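Local coordinates for protein 23S rRNA (guanine(2535)-N(1))-methyltransferase (Streptomyces viridochromogenes, PDB 1O9G) that transfers a methyl group from S-adenosyl-L-methionine to N1 of guanine 2535 in 23S ribosomal RNA, conferring resistance to the orthosomycin antibiotic avilamycin, at residues 37-42 and 235-240; 45-50 and 169-174; 64-69 and 80-85; 195-200 and 208-213; 219-222 and 228-231. The protein carries 3 engineered substitutions. All blocks are in the same frame, centred on the assembly; numbering follows the deposited sequence.

In the fold
Starting from the N terminus, helix 33-45 opens contact 1, which closes only at strand 235-241 and so encloses the other four. Directly after the helix, 45-50 opens contact 2, closed at strand 171-175. Within that span lies contact 3, where helix 64-72 packs on strand 77-84 in the first beta-alpha-beta unit. After contact 2 has closed, contact 4 joins helix 190-203 to strand 209-214, and contact 5 follows in series, tying loop 219-222 to edge strand 228-232. All five reach one mixed sheet. Neighbouring strands link contact 4 to contacts 1 and 2, while Glu228 in contact 5 salt-bridges Arg42 of contact 1 and Arg46 of contact 2.

Contact 1 of 5, residues 37-42 and 235-240; sequences TEIFQR and RSAVMV. Engineered in segment 235-240: Met239 (natural residue Leu).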
# COMPACT_ATOMS: atom_id res chain seq x y z
N THR A 37 9.02 -0.74 0.79
CA THR A 37 9.66 0.37 1.49
C THR A 37 10.55 1.18 0.53
O THR A 37 10.64 2.39 0.64
CB THR A 37 10.38 -0.10 2.74
OG1 THR A 37 10.88 1.04 3.44
CG2 THR A 37 11.57 -0.94 2.44
N GLU A 38 11.16 0.53 -0.46
CA GLU A 38 11.95 1.21 -1.48
C GLU A 38 11.08 2.18 -2.28
O GLU A 38 11.44 3.33 -2.47
CB GLU A 38 12.64 0.21 -2.41
CG GLU A 38 13.46 0.83 -3.54
CD GLU A 38 14.75 1.50 -3.10
OE1 GLU A 38 15.23 1.25 -1.98
OE2 GLU A 38 15.30 2.29 -3.90
N ILE A 39 9.94 1.71 -2.76
CA ILE A 39 9.07 2.53 -3.58
C ILE A 39 8.56 3.70 -2.72
O ILE A 39 8.55 4.84 -3.18
CB ILE A 39 7.90 1.72 -4.18
CG1 ILE A 39 8.40 0.64 -5.14
CG2 ILE A 39 6.94 2.66 -4.87
CD1 ILE A 39 7.36 -0.39 -5.54
N PHE A 40 8.10 3.41 -1.51
CA PHE A 40 7.53 4.44 -0.65
C PHE A 40 8.57 5.53 -0.35
O PHE A 40 8.27 6.73 -0.41
CB PHE A 40 6.97 3.84 0.65
CG PHE A 40 6.39 4.84 1.58
CD1 PHE A 40 5.22 5.49 1.25
CD2 PHE A 40 7.01 5.16 2.78
CE1 PHE A 40 4.68 6.42 2.09
CE2 PHE A 40 6.47 6.08 3.63
CZ PHE A 40 5.30 6.72 3.29
N GLN A 41 9.79 5.13 -0.04
CA GLN A 41 10.86 6.09 0.25
C GLN A 41 11.24 6.91 -0.98
O GLN A 41 11.52 8.09 -0.87
CB GLN A 41 12.06 5.39 0.89
CG GLN A 41 11.74 4.87 2.28
CD GLN A 41 12.95 4.31 2.97
OE1 GLN A 41 13.89 5.05 3.24
NE2 GLN A 41 12.96 3.00 3.20
N ARG A 42 11.19 6.30 -2.17
CA ARG A 42 11.41 7.05 -3.40
C ARG A 42 10.31 8.11 -3.60
O ARG A 42 10.58 9.22 -4.06
CB ARG A 42 11.48 6.14 -4.64
CG ARG A 42 12.79 5.36 -4.72
CD ARG A 42 12.83 4.37 -5.85
NE ARG A 42 14.08 3.61 -5.93
CZ ARG A 42 14.79 3.42 -7.03
NH1 ARG A 42 14.45 3.98 -8.18
NH2 ARG A 42 15.87 2.67 -6.97
N ARG A 235 9.19 -7.21 -11.30
CA ARG A 235 8.29 -6.08 -11.09
C ARG A 235 8.91 -4.75 -11.54
O ARG A 235 10.11 -4.57 -11.46
CB ARG A 235 7.92 -5.97 -9.62
CG ARG A 235 6.79 -6.89 -9.14
CD ARG A 235 6.29 -6.53 -7.74
NE ARG A 235 5.30 -7.46 -7.18
CZ ARG A 235 5.60 -8.62 -6.65
NH1 ARG A 235 4.64 -9.40 -6.15
NH2 ARG A 235 6.86 -9.04 -6.61
N SER A 236 8.09 -3.83 -12.05
CA SER A 236 8.51 -2.46 -12.25
C SER A 236 7.56 -1.51 -11.52
O SER A 236 6.47 -1.89 -11.13
CB SER A 236 8.59 -2.11 -13.74
OG SER A 236 7.31 -2.13 -14.33
N ALA A 237 8.02 -0.29 -11.33
CA ALA A 237 7.20 0.77 -10.79
C ALA A 237 7.46 2.04 -11.57
O ALA A 237 8.51 2.20 -12.17
CB ALA A 237 7.49 0.97 -9.33
N VAL A 238 6.47 2.93 -11.54
CA VAL A 238 6.59 4.26 -12.13
C VAL A 238 5.91 5.23 -11.17
O VAL A 238 4.94 4.88 -10.51
CB VAL A 238 5.99 4.31 -13.55
CG1 VAL A 238 4.49 4.08 -13.54
CG2 VAL A 238 6.36 5.62 -14.22
N MSE A 239 6.47 6.44 -11.10
CA MSE A 239 5.89 7.50 -10.29
C MSE A 239 5.66 8.72 -11.15
O MSE A 239 6.50 9.07 -11.94
CB MSE A 239 6.86 7.91 -9.18
CG MSE A 239 7.29 6.82 -8.26
SE MSE A 239 8.52 7.49 -6.93
CE MSE A 239 9.20 9.10 -7.87
N VAL A 240 4.52 9.36 -10.94
CA VAL A 240 4.17 10.59 -11.61
C VAL A 240 3.63 11.60 -10.60
O VAL A 240 3.14 11.27 -9.55
CB VAL A 240 3.10 10.37 -12.73
CG1 VAL A 240 3.62 9.46 -13.83
CG2 VAL A 240 1.83 9.89 -12.18
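Met239, an engineered residue modelled as selenomethionine where the natural protein has leucine, reaches from its strand to the backbone of Arg42. At its root, CB lies 3.9 Å from Ile210 O of the adjacent strand. CG stands anti to the carbonyl carbon, and a fully extended chi2 then carries the selenium out to the helix. There SE comes 3.8 Å from Arg42 C and 4.0 Å from Arg42 CB, so it rests on the main chain and the first side-chain carbon together. The last torsion, chi3 -23°, is close to eclipsed; it turns the methyl so that CE lies 4.1 Å from Arg42 O and touches the side chain of Arg46.

One helical turn earlier, Ile39 meets the strand methyl to methyl, with CD1 4.0 Å from Ala237 CB. Across these segments the join is therefore made by apolar and van der Waals contact.

The polar part of Arg42 is turned to other partners. Its extended chain leads away from the strand to Glu38, where NE donates to Glu38 OE2 over 2.7 Å, nearly straight at 165° and within the guanidinium plane. The carboxylate oxygen is met on its anti side. Arg42 NH1 pairs with Glu228, and Glu38 also accepts backbone N-H groups of Arg5, His6 and Ala7, which probably offsets much of the buried charge.

Helix 33-45 thus lies over the antiparallel end of the sheet: Ile39 and Met239 both touch Ala211 of strand 209-214, Arg42 touches Leu230 of strand 228-232, and Phe40 touches Leu69 of helix 64-72.

Contact 2 of 5, residues 45-50 and 169-174; sequences ARLPGD and PDVVLT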
# COMPACT_ATOMS: atom_id res chain seq x y z
N ALA A 45 10.84 11.04 -1.34
CA ALA A 45 11.95 11.88 -1.78
C ALA A 45 11.54 12.86 -2.85
O ALA A 45 12.25 13.82 -3.11
CB ALA A 45 13.11 11.03 -2.28
N ARG A 46 10.40 12.62 -3.49
CA ARG A 46 9.87 13.51 -4.54
C ARG A 46 8.81 14.51 -4.05
O ARG A 46 8.28 15.32 -4.81
CB ARG A 46 9.33 12.68 -5.70
CG ARG A 46 10.35 11.77 -6.32
CD ARG A 46 10.91 12.35 -7.57
NE ARG A 46 11.94 11.53 -8.20
CZ ARG A 46 12.82 12.01 -9.05
NH1 ARG A 46 12.79 13.29 -9.37
NH2 ARG A 46 13.74 11.21 -9.58
N LEU A 47 8.49 14.48 -2.76
CA LEU A 47 7.59 15.47 -2.20
C LEU A 47 8.33 16.76 -1.89
O LEU A 47 9.52 16.71 -1.61
CB LEU A 47 6.96 14.94 -0.93
CG LEU A 47 6.01 13.77 -1.07
CD1 LEU A 47 5.66 13.25 0.30
CD2 LEU A 47 4.73 14.13 -1.78
N PRO A 48 7.64 17.90 -1.94
CA PRO A 48 8.27 19.20 -1.61
C PRO A 48 8.89 19.25 -0.20
O PRO A 48 9.99 19.82 -0.03
CB PRO A 48 7.11 20.20 -1.71
CG PRO A 48 6.03 19.51 -2.49
CD PRO A 48 6.25 18.06 -2.40
N GLY A 49 8.22 18.67 0.77
CA GLY A 49 8.65 18.73 2.16
C GLY A 49 8.55 17.40 2.88
O GLY A 49 8.08 16.44 2.30
N ASP A 50 8.97 17.34 4.14
CA ASP A 50 8.90 16.07 4.87
C ASP A 50 7.96 16.06 6.08
O ASP A 50 8.11 15.26 7.00
CB ASP A 50 10.30 15.56 5.22
CG ASP A 50 11.06 16.52 6.09
OD1 ASP A 50 10.42 17.43 6.67
OD2 ASP A 50 12.31 16.47 6.28
N PRO A 169 -4.42 13.36 -0.00
CA PRO A 169 -3.25 12.47 -0.01
C PRO A 169 -2.02 13.07 -0.69
O PRO A 169 -2.13 13.65 -1.75
CB PRO A 169 -3.76 11.26 -0.75
CG PRO A 169 -5.19 11.27 -0.50
CD PRO A 169 -5.60 12.69 -0.55
N ASP A 170 -0.86 12.87 -0.05
CA ASP A 170 0.41 13.27 -0.63
C ASP A 170 1.02 12.18 -1.50
O ASP A 170 1.81 12.48 -2.37
CB ASP A 170 1.39 13.64 0.47
CG ASP A 170 0.77 14.58 1.50
OD1 ASP A 170 0.59 15.77 1.17
OD2 ASP A 170 0.37 14.18 2.61
N VAL A 171 0.72 10.92 -1.20
CA VAL A 171 1.25 9.78 -1.91
C VAL A 171 0.12 8.80 -2.16
O VAL A 171 -0.65 8.49 -1.24
CB VAL A 171 2.39 9.08 -1.13
CG1 VAL A 171 2.92 7.85 -1.88
CG2 VAL A 171 3.55 10.07 -0.84
N VAL A 172 0.02 8.36 -3.40
CA VAL A 172 -0.74 7.17 -3.77
C VAL A 172 0.29 6.09 -4.09
O VAL A 172 1.25 6.33 -4.80
CB VAL A 172 -1.60 7.44 -4.98
CG1 VAL A 172 -2.12 6.09 -5.58
CG2 VAL A 172 -2.72 8.38 -4.63
N LEU A 173 0.07 4.89 -3.57
CA LEU A 173 0.97 3.77 -3.86
C LEU A 173 0.08 2.55 -3.99
O LEU A 173 -0.64 2.21 -3.07
CB LEU A 173 2.04 3.62 -2.79
CG LEU A 173 3.23 2.70 -3.07
CD1 LEU A 173 4.40 3.05 -2.14
CD2 LEU A 173 2.89 1.24 -2.92
N THR A 174 0.11 1.93 -5.16
CA THR A 174 -0.72 0.78 -5.40
C THR A 174 -0.09 -0.22 -6.36
O THR A 174 0.65 0.13 -7.25
CB THR A 174 -2.11 1.25 -5.87
OG1 THR A 174 -3.05 0.19 -5.76
CG2 THR A 174 -2.08 1.72 -7.33
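With CG anti to its own carbonyl carbon (chi1 -67°) and chi2 near 180°, Leu47 spreads its two methyls over the point where the chain enters strand 171-175, one on Asp170 and the other on Val171. CD2 lies 3.4 Å from Asp170 O and also 4.1 Å from Asp170 CB, so that branch packs on the backbone as well as on the side chain. The second branch, CD1, meets Val171 CG2 at 4.0 Å. Val171 presents this methyl because its chi1 of 179° sends CG1 anti to the backbone N and leaves CG2 beside it. Against both neighbours the leucine crosses at about a right angle.

The carboxylate of Asp170 belongs to a different network: OD2 accepts the backbone N-H of Thr54, in the next strand. Leu47 also touches Val53 and Val209, on the strands that flank 171-175, and so bridges three strands at one end of the sheet.

The loop 45-50 connects helix 33-45 to strand 53-57. The contact fastens this connection to the fourth strand of a sheet with the order 3-2-1-4-5-7-6 and an antiparallel seventh strand, the Rossmann-like layout of class I S-adenosylmethionine-dependent methyltransferases.

Contact 3 of 5, residues 64-69 and 80-85; sequences YLLTVL and VIASDV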
# COMPACT_ATOMS: atom_id res chain seq x y z
N TYR A 64 -2.65 -5.80 2.48
CA TYR A 64 -1.37 -6.18 3.05
C TYR A 64 -0.36 -5.07 2.78
O TYR A 64 0.42 -4.70 3.67
CB TYR A 64 -0.92 -7.51 2.44
CG TYR A 64 0.47 -7.87 2.84
CD1 TYR A 64 0.71 -8.46 4.07
CD2 TYR A 64 1.54 -7.63 2.00
CE1 TYR A 64 2.01 -8.76 4.48
CE2 TYR A 64 2.84 -7.94 2.38
CZ TYR A 64 3.07 -8.51 3.61
OH TYR A 64 4.35 -8.80 4.02
N LEU A 65 -0.28 -4.60 1.54
CA LEU A 65 0.70 -3.60 1.16
C LEU A 65 0.57 -2.32 2.00
O LEU A 65 1.55 -1.82 2.56
CB LEU A 65 0.64 -3.31 -0.34
CG LEU A 65 1.54 -2.21 -0.89
CD1 LEU A 65 3.02 -2.41 -0.52
CD2 LEU A 65 1.36 -2.14 -2.42
N LEU A 66 -0.62 -1.80 2.09
CA LEU A 66 -0.85 -0.57 2.83
C LEU A 66 -0.55 -0.76 4.30
O LEU A 66 -0.02 0.13 4.93
CB LEU A 66 -2.28 -0.07 2.60
CG LEU A 66 -2.62 1.28 3.24
CD1 LEU A 66 -1.79 2.39 2.64
CD2 LEU A 66 -4.07 1.57 3.07
N THR A 67 -0.86 -1.93 4.82
CA THR A 67 -0.66 -2.18 6.24
C THR A 67 0.84 -2.32 6.56
O THR A 67 1.31 -1.79 7.58
CB THR A 67 -1.43 -3.42 6.69
OG1 THR A 67 -2.84 -3.21 6.48
CG2 THR A 67 -1.27 -3.66 8.17
N VAL A 68 1.60 -2.99 5.69
CA VAL A 68 3.07 -3.05 5.80
C VAL A 68 3.62 -1.63 5.88
O VAL A 68 4.42 -1.32 6.75
CB VAL A 68 3.73 -3.81 4.62
CG1 VAL A 68 5.21 -3.50 4.47
CG2 VAL A 68 3.48 -5.27 4.79
N LEU A 69 3.18 -0.76 4.97
CA LEU A 69 3.70 0.58 4.95
C LEU A 69 3.28 1.37 6.17
O LEU A 69 4.07 2.12 6.74
CB LEU A 69 3.30 1.29 3.69
CG LEU A 69 3.94 0.70 2.44
CD1 LEU A 69 3.28 1.35 1.21
CD2 LEU A 69 5.46 0.93 2.43
N VAL A 80 -3.67 6.75 6.77
CA VAL A 80 -3.77 5.99 5.55
C VAL A 80 -5.24 5.83 5.15
O VAL A 80 -6.15 5.81 5.99
CB VAL A 80 -3.06 4.60 5.66
CG1 VAL A 80 -1.60 4.78 5.95
CG2 VAL A 80 -3.67 3.74 6.71
N ILE A 81 -5.42 5.70 3.83
CA ILE A 81 -6.72 5.53 3.23
C ILE A 81 -6.65 4.34 2.29
O ILE A 81 -5.77 4.28 1.45
CB ILE A 81 -7.14 6.79 2.45
CG1 ILE A 81 -7.10 8.01 3.40
CG2 ILE A 81 -8.50 6.59 1.84
CD1 ILE A 81 -7.29 9.36 2.75
N ALA A 82 -7.63 3.45 2.41
CA ALA A 82 -7.74 2.29 1.53
C ALA A 82 -9.08 2.33 0.80
O ALA A 82 -10.12 2.62 1.37
CB ALA A 82 -7.66 1.04 2.30
N SER A 83 -9.02 1.98 -0.47
CA SER A 83 -10.25 1.74 -1.19
C SER A 83 -10.03 0.75 -2.33
O SER A 83 -8.88 0.53 -2.77
CB SER A 83 -10.87 3.06 -1.68
OG SER A 83 -10.03 3.77 -2.57
N ASP A 84 -11.10 0.11 -2.75
CA ASP A 84 -11.10 -0.84 -3.86
C ASP A 84 -12.54 -1.07 -4.31
O ASP A 84 -13.47 -0.69 -3.63
CB ASP A 84 -10.44 -2.16 -3.47
CG ASP A 84 -9.74 -2.85 -4.64
OD1 ASP A 84 -10.21 -2.72 -5.78
OD2 ASP A 84 -8.74 -3.57 -4.49
N VAL A 85 -12.72 -1.72 -5.45
CA VAL A 85 -14.02 -1.78 -6.09
C VAL A 85 -14.93 -2.89 -5.60
O VAL A 85 -16.14 -2.73 -5.69
CB VAL A 85 -13.92 -1.91 -7.64
CG1 VAL A 85 -13.11 -0.79 -8.21
CG2 VAL A 85 -13.33 -3.24 -8.08
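Leu66 CD2 sits against the flat peptide group that joins Ile81 to Ala82, 3.6 Å from Ile81 O. Within the helix, the Tyr64 ring has Val68 CG2 on one face, 3.5 Å above the plane and shifted to the rim, while its OH bonds to Leu16 O. The Asp84 carboxylate receives Val85 N at OD1 over 2.7 Å, on the anti side and 16° out of plane; its OD2 takes the backbone N-H of Gly61.

Across the interface nearly everything is done by Leu66. Its CG is anti to the backbone N (chi1 -176°), which turns the fork of the side chain toward the strand. CD2 reaches Ala82 CB at 3.7 Å, the nearest side-chain approach here, while CD1 lies 4.0 Å from Val80 CB and 4.1 Å from Val80 CG1. The leucine and Val80 run past one another in opposite senses, and the fork of Leu66 spans Val80 to Ala82 along one side of the strand. Ile81, between them, points away and takes part through its carbonyl oxygen.

Around this fully buried patch, Leu55 of strand 53-57 also touches Leu66, and Leu97 of helix 87-98 touches Ala82.

The short axes of 64-69 and 80-84 run antiparallel, at 176° and 9.7 Å. This is the return leg of a beta-alpha-beta crossover, strand 53-57, helix 64-72, strand 77-84, at the head of the Rossmann-like methyltransferase fold. Asp84 lies near the C-terminal end of the second strand, where relatives commonly carry an acidic residue that binds the cofactor ribose; a similar role here is plausible.

Contact 4 of 5, residues 195-200 and 208-213; sequences GLLRSL and AVIAVT. Unlike the reference sequence in segment 195-200: Gly195 (reference Ala).
Ile210 CG2 is the methyl on which the two helix leucines converge: Leu197 CD2 lies 3.7 Å from it and Leu200 CD1 4.1 Å. Both leucines cross obliquely over the isoleucine. CG2 is anti to the backbone N of Ile210, and this aims it at the helix. Leu197 starts out across the interface rather than at it, but with chi1 -63° and chi2 174° its extended end swings in to the strand. The same CD2 also grazes Val212 CG1 at 4.5 Å, a looser touch two residues further along.

Between the short segments 195-200 and 209-213 the axes pass 10.5 Å apart at 152°, so the helix runs roughly back along the strand. Strand 171-175, helix 190-203 and strand 209-214 form a beta-alpha-beta unit, here joining the fourth and fifth strands of the Rossmann-like sheet.

In the next shell, Val240 on one neighbouring strand touches Leu197 and Ile210, and Val172 on the other touches Leu200 and Ile210, so the isoleucine lies in a row of branched side chains across three strands. Val154, in a loop, packs on Leu196 and Leu200, and its carbonyl oxygen is hydrogen-bonded to Ser199 OG. On the outer side of the helix, the guanidinium of Arg198 folds back to lay one face over Gly195 CA, a position that is alanine in the reference sequence.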
# COMPACT_ATOMS: atom_id res chain seq x y z
N GLY A 195 -6.14 6.18 -17.77
CA GLY A 195 -7.40 6.56 -17.15
C GLY A 195 -7.32 6.55 -15.63
O GLY A 195 -7.90 7.40 -14.97
N LEU A 196 -6.61 5.57 -15.09
CA LEU A 196 -6.42 5.50 -13.65
C LEU A 196 -5.70 6.75 -13.17
O LEU A 196 -6.13 7.39 -12.21
CB LEU A 196 -5.65 4.24 -13.28
CG LEU A 196 -5.15 4.10 -11.84
CD1 LEU A 196 -6.26 4.34 -10.89
CD2 LEU A 196 -4.56 2.72 -11.65
N LEU A 197 -4.61 7.10 -13.83
CA LEU A 197 -3.87 8.29 -13.42
C LEU A 197 -4.68 9.57 -13.52
O LEU A 197 -4.63 10.40 -12.62
CB LEU A 197 -2.58 8.44 -14.20
CG LEU A 197 -1.53 7.35 -14.04
CD1 LEU A 197 -0.41 7.64 -15.01
CD2 LEU A 197 -1.02 7.21 -12.64
N ARG A 198 -5.45 9.73 -14.59
CA ARG A 198 -6.26 10.93 -14.75
C ARG A 198 -7.34 11.02 -13.69
O ARG A 198 -7.61 12.08 -13.16
CB ARG A 198 -6.90 11.00 -16.13
CG ARG A 198 -5.92 11.32 -17.25
CD ARG A 198 -6.61 11.72 -18.53
NE ARG A 198 -7.76 10.85 -18.74
CZ ARG A 198 -7.77 9.72 -19.44
NH1 ARG A 198 -6.68 9.30 -20.10
NH2 ARG A 198 -8.90 9.02 -19.51
N SER A 199 -7.96 9.89 -13.37
CA SER A 199 -8.98 9.88 -12.34
C SER A 199 -8.40 10.31 -10.99
O SER A 199 -8.93 11.19 -10.32
CB SER A 199 -9.60 8.48 -12.23
OG SER A 199 -10.69 8.49 -11.35
N LEU A 200 -7.29 9.70 -10.61
CA LEU A 200 -6.64 10.02 -9.36
C LEU A 200 -6.23 11.49 -9.31
O LEU A 200 -6.43 12.15 -8.31
CB LEU A 200 -5.42 9.13 -9.14
CG LEU A 200 -5.73 7.67 -8.82
CD1 LEU A 200 -4.46 6.82 -8.81
CD2 LEU A 200 -6.48 7.56 -7.52
N ALA A 208 1.02 15.82 -5.21
CA ALA A 208 0.96 14.43 -4.84
C ALA A 208 1.77 13.58 -5.82
O ALA A 208 1.72 13.79 -7.03
CB ALA A 208 -0.47 13.94 -4.83
N VAL A 209 2.43 12.58 -5.28
CA VAL A 209 3.17 11.58 -6.05
C VAL A 209 2.33 10.32 -6.13
O VAL A 209 1.93 9.76 -5.10
CB VAL A 209 4.51 11.28 -5.40
CG1 VAL A 209 5.26 10.18 -6.13
CG2 VAL A 209 5.35 12.57 -5.29
N ILE A 210 2.08 9.90 -7.36
CA ILE A 210 1.36 8.67 -7.66
C ILE A 210 2.35 7.61 -8.11
O ILE A 210 2.98 7.73 -9.13
CB ILE A 210 0.30 8.87 -8.75
CG1 ILE A 210 -0.68 9.99 -8.39
CG2 ILE A 210 -0.44 7.57 -8.98
CD1 ILE A 210 -1.44 10.51 -9.54
N ALA A 211 2.42 6.53 -7.33
CA ALA A 211 3.37 5.43 -7.59
C ALA A 211 2.53 4.17 -7.86
O ALA A 211 1.72 3.75 -7.04
CB ALA A 211 4.25 5.20 -6.42
N VAL A 212 2.75 3.58 -9.02
CA VAL A 212 2.10 2.33 -9.40
C VAL A 212 3.13 1.28 -9.76
O VAL A 212 4.18 1.57 -10.32
CB VAL A 212 1.11 2.56 -10.55
CG1 VAL A 212 0.07 3.61 -10.18
CG2 VAL A 212 1.79 3.00 -11.80
N THR A 213 2.82 0.04 -9.43
CA THR A 213 3.69 -1.09 -9.70
C THR A 213 2.89 -2.23 -10.34
O THR A 213 1.68 -2.35 -10.16
CB THR A 213 4.44 -1.49 -8.41
OG1 THR A 213 5.30 -2.60 -8.66
CG2 THR A 213 3.50 -1.93 -7.30

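Contact 5 of 5, residues 219-222 and 228-231; sequences IPVA and ERLK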
# COMPACT_ATOMS: atom_id res chain seq x y z
N ILE A 219 6.00 0.31 -17.21
CA ILE A 219 4.60 0.69 -17.18
C ILE A 219 4.38 1.90 -18.08
O ILE A 219 5.03 2.92 -17.89
CB ILE A 219 4.17 1.00 -15.74
CG1 ILE A 219 4.18 -0.30 -14.93
CG2 ILE A 219 2.78 1.65 -15.70
CD1 ILE A 219 4.19 -0.10 -13.42
N PRO A 220 3.49 1.79 -19.06
CA PRO A 220 3.25 2.90 -19.99
C PRO A 220 2.51 4.07 -19.33
O PRO A 220 1.41 3.86 -18.83
CB PRO A 220 2.41 2.24 -21.10
CG PRO A 220 1.71 1.09 -20.42
CD PRO A 220 2.65 0.61 -19.36
N VAL A 221 3.10 5.27 -19.34
CA VAL A 221 2.41 6.49 -18.86
C VAL A 221 2.37 7.66 -19.85
O VAL A 221 1.59 8.60 -19.64
CB VAL A 221 2.99 7.01 -17.50
CG1 VAL A 221 2.84 5.96 -16.42
CG2 VAL A 221 4.45 7.44 -17.63
N ALA A 222 3.18 7.62 -20.91
CA ALA A 222 3.18 8.67 -21.93
C ALA A 222 1.75 8.96 -22.36
O ALA A 222 0.96 8.02 -22.49
CB ALA A 222 4.02 8.24 -23.12
N GLU A 228 10.13 9.14 -12.17
CA GLU A 228 11.07 8.07 -11.84
C GLU A 228 10.48 6.68 -12.17
O GLU A 228 9.26 6.47 -12.10
CB GLU A 228 11.39 8.13 -10.34
CG GLU A 228 12.69 7.47 -9.94
CD GLU A 228 13.03 7.64 -8.48
OE1 GLU A 228 12.90 8.75 -7.93
OE2 GLU A 228 13.47 6.67 -7.86
N ARG A 229 11.37 5.75 -12.52
CA ARG A 229 11.05 4.36 -12.77
C ARG A 229 12.04 3.46 -12.04
O ARG A 229 13.16 3.84 -11.77
CB ARG A 229 11.14 4.05 -14.25
CG ARG A 229 10.04 4.61 -15.07
CD ARG A 229 10.24 4.29 -16.52
NE ARG A 229 9.24 4.92 -17.37
CZ ARG A 229 7.99 4.49 -17.51
NH1 ARG A 229 7.57 3.41 -16.88
NH2 ARG A 229 7.17 5.15 -18.30
N LEU A 230 11.58 2.27 -11.67
CA LEU A 230 12.46 1.21 -11.22
C LEU A 230 12.03 -0.17 -11.72
O LEU A 230 10.87 -0.38 -12.08
CB LEU A 230 12.68 1.26 -9.70
CG LEU A 230 11.57 0.77 -8.77
CD1 LEU A 230 11.26 -0.71 -8.93
CD2 LEU A 230 11.95 1.03 -7.32
N LYS A 231 13.00 -1.08 -11.77
CA LYS A 231 12.80 -2.48 -12.13
C LYS A 231 13.54 -3.32 -11.10
O LYS A 231 14.76 -3.18 -10.96
CB LYS A 231 13.40 -2.76 -13.50
CG LYS A 231 12.75 -1.98 -14.63
CD LYS A 231 13.59 -2.06 -15.91
CE LYS A 231 13.49 -3.45 -16.56
NZ LYS A 231 14.57 -3.71 -17.57
O HOH W 1 8.19 1.25 -15.02
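Arg229 grips the carbonyl oxygen of Ile219 with both terminal nitrogens. NH1 donates to Ile219 O over 2.8 Å at an N-H...O angle of 155°, and NH2 donates to the same oxygen over 3.1 Å with a more bent 136°. The acceptor lies at the edge of the guanidinium and close to its plane for both bonds. Seen from the carbonyl, the two donors arrive on the same face, NH2 nearly along the C=O axis and NH1 well off it. One oxygen is thus held twice, which should limit rotation of the guanidinium.

NH1 has a further partner: a water in the guanidinium plane accepts from it at 2.9 Å. That water also accepts from Ile219 N at 3.2 Å, so both the N-H and the C=O of Ile219 are tied, one through water and one directly, to the same arginine.

The loop that carries Ile219 leads from strand 209-214 to strand 228-232, the outermost strand at the antiparallel end of the Rossmann-like sheet. Arg229 reaches the loop with a chain extended from CG to NE, which lets the strand side chain span the gap to the loop backbone.

Val221 comes from the opposite direction, its CG2 3.6 Å from Arg229 NH2 and oblique to the guanidinium. The Ile219 side chain itself packs on Ser236 and Val238 of the neighbouring strand, and Val238 touches Arg229 as well. The adjacent Glu228 is satisfied away from the loop, OE1 by Arg46 and OE2 by Arg5 among others.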